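Local coordinates for tRNA threonylcarbamoyladenosine biosynthesis protein TsaB (Pseudomonas aeruginosa, PDB 5BR9), which probably takes part in making the threonylcarbamoyladenosine modification at position 37 of tRNA, as a TsaB member of the KAE1/TsaD family, at residues A[100-105]-A[134-139]. Residues are numbered along the deposited sequence; the frame is centred on the assembly and turned at random.
Sequences AVSDLA and GCYQLQ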
loop_
_atom_site.group_PDB
_atom_site.type_symbol
_atom_site.label_atom_id
_atom_site.label_comp_id
_atom_site.label_asym_id
_atom_site.label_seq_id
_atom_site.Cartn_x
_atom_site.Cartn_y
_atom_site.Cartn_z
ATOM N N ALA A 100 7.253 12.509 4.167
ATOM C CA ALA A 100 8.078 11.326 3.972
ATOM C C ALA A 100 9.416 11.524 4.705
ATOM O O ALA A 100 10.083 12.532 4.532
ATOM C CB ALA A 100 8.300 11.074 2.497
ATOM N N VAL A 101 9.788 10.573 5.553
ATOM C CA VAL A 101 10.997 10.689 6.346
ATOM C C VAL A 101 11.824 9.416 6.215
ATOM O O VAL A 101 11.302 8.292 6.294
ATOM C CB VAL A 101 10.672 10.973 7.826
ATOM C CG1 VAL A 101 11.937 11.002 8.655
ATOM C CG2 VAL A 101 9.904 12.276 7.974
ATOM N N SER A 102 13.121 9.602 6.017
ATOM C CA SER A 102 14.019 8.488 5.856
ATOM C C SER A 102 14.135 7.645 7.108
ATOM O O SER A 102 14.325 8.164 8.195
ATOM C CB SER A 102 15.418 8.987 5.454
ATOM O OG SER A 102 16.340 7.933 5.582
ATOM N N ASP A 103 14.097 6.328 6.939
ATOM C CA ASP A 103 14.316 5.438 8.058
ATOM C C ASP A 103 15.758 5.432 8.571
ATOM O O ASP A 103 15.993 5.098 9.731
ATOM C CB ASP A 103 13.871 4.030 7.692
ATOM C CG ASP A 103 12.360 3.858 7.868
ATOM O OD1 ASP A 103 11.620 3.857 6.873
ATOM O OD2 ASP A 103 11.915 3.725 9.022
ATOM N N LEU A 104 16.717 5.810 7.726
ATOM C CA LEU A 104 18.103 5.988 8.188
ATOM C C LEU A 104 18.173 7.182 9.159
ATOM O O LEU A 104 18.795 7.096 10.227
ATOM C CB LEU A 104 19.058 6.189 6.980
ATOM C CG LEU A 104 19.234 4.956 6.066
ATOM C CD1 LEU A 104 19.809 5.313 4.710
ATOM C CD2 LEU A 104 20.101 3.868 6.727
ATOM N N ALA A 105 17.500 8.281 8.810
ATOM C CA ALA A 105 17.400 9.434 9.718
ATOM C C ALA A 105 16.702 9.036 11.010
ATOM O O ALA A 105 17.153 9.405 12.100
ATOM C CB ALA A 105 16.660 10.608 9.053
ATOM N N GLY A 134 23.696 5.917 5.456
ATOM C CA GLY A 134 23.517 7.354 5.613
ATOM C C GLY A 134 24.095 7.836 6.931
ATOM O O GLY A 134 23.845 7.251 7.990
ATOM N N CYS A 135 24.911 8.881 6.865
ATOM C CA CYS A 135 25.550 9.418 8.044
ATOM C C CYS A 135 24.872 10.710 8.459
ATOM O O CYS A 135 24.539 11.551 7.618
ATOM C CB CYS A 135 27.044 9.639 7.807
ATOM S SG CYS A 135 27.982 8.122 7.547
ATOM N N TYR A 136 24.684 10.858 9.767
ATOM C CA TYR A 136 23.875 11.929 10.316
ATOM C C TYR A 136 24.611 12.618 11.452
ATOM O O TYR A 136 25.388 11.981 12.162
ATOM C CB TYR A 136 22.516 11.371 10.798
ATOM C CG TYR A 136 21.585 11.040 9.653
ATOM C CD1 TYR A 136 20.570 11.918 9.295
ATOM C CD2 TYR A 136 21.738 9.861 8.903
ATOM C CE1 TYR A 136 19.716 11.648 8.233
ATOM C CE2 TYR A 136 20.874 9.571 7.819
ATOM C CZ TYR A 136 19.863 10.478 7.501
ATOM O OH TYR A 136 19.015 10.258 6.440
ATOM N N GLN A 137 24.361 13.917 11.609
ATOM C CA GLN A 137 24.956 14.711 12.688
ATOM C C GLN A 137 23.921 15.680 13.254
ATOM O O GLN A 137 23.120 16.265 12.518
ATOM C CB GLN A 137 26.183 15.476 12.192
ATOM C CG GLN A 137 26.784 16.440 13.232
ATOM C CD GLN A 137 28.180 16.950 12.856
ATOM O OE1 GLN A 137 28.792 16.477 11.886
ATOM N NE2 GLN A 137 28.687 17.920 13.624
ATOM N N LEU A 138 23.944 15.830 14.568
ATOM C CA LEU A 138 23.035 16.712 15.270
ATOM C C LEU A 138 23.193 18.180 14.869
ATOM O O LEU A 138 24.293 18.728 14.840
ATOM C CB LEU A 138 23.239 16.576 16.780
ATOM C CG LEU A 138 22.146 17.179 17.662
ATOM C CD1 LEU A 138 20.860 16.350 17.599
ATOM C CD2 LEU A 138 22.644 17.281 19.088
ATOM N N GLN A 139 22.065 18.813 14.595
ATOM C CA GLN A 139 22.008 20.205 14.190
ATOM C C GLN A 139 20.751 20.771 14.839
ATOM O O GLN A 139 19.641 20.560 14.335
ATOM C CB GLN A 139 21.955 20.313 12.663
ATOM C CG GLN A 139 22.792 21.396 12.002
ATOM C CD GLN A 139 23.015 21.093 10.508
ATOM O OE1 GLN A 139 23.622 20.068 10.154
ATOM N NE2 GLN A 139 22.510 21.968 9.634
#
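Ser102 is the first residue of 100-105 to meet Tyr136: its OG lies 3.6 Å from Tyr136 OH, too far for a direct bond, and the two hydroxyls are joined instead through Glu149 OE2 of strand 142-152, to which both are hydrogen-bonded. Ser102 is also the N-cap of helix 103-115. Its hydroxyl is turned away from the Ser102 amide and lies beside the carbonyl carbon, which lets OG accept weakly from Leu104 N at 3.0 Å, with a bent N-H...O angle of 131°, and from Ala105 N, a straighter (165°) but long and weak bond.

Leu104 follows, with its backbone C and its CB both beside Tyr136 CE2, the CB at 3.9 Å, while its CD1 reaches the backbone of strand 131-139, 4.0 Å from Gly134 N; the same side chain also touches Ala122 and Ile124 of the adjoining strand 119-125.

Ala105 sets its CA over one face of the Tyr136 ring, offset toward the rim. This CA stands 3.8 Å from the ring centroid and 25° off the normal, a CH-pi geometry, and Ala105 CB closes to 3.3 Å from Tyr136 CE1. Along the ring plane, Gly134 O sits at the edge. Although Ala105 N approaches Tyr136 OH, the angle is too poor for a bond, in keeping with an amide directed at Ser102 OG.

All five touching residues are buried. They join the start of helix 103-115, which follows edge strand 98-101 of one five-stranded sheet, to the second sheet, consistent with the paired-domain architecture of the ASKHA fold. Chemically, the contact is mostly apolar and centres on the Tyr136 ring, with its polar end gathered at Glu149: that carboxylate satisfies both buried hydroxyls, and a negative charge there would be expected to suit the positive end of the helix dipole.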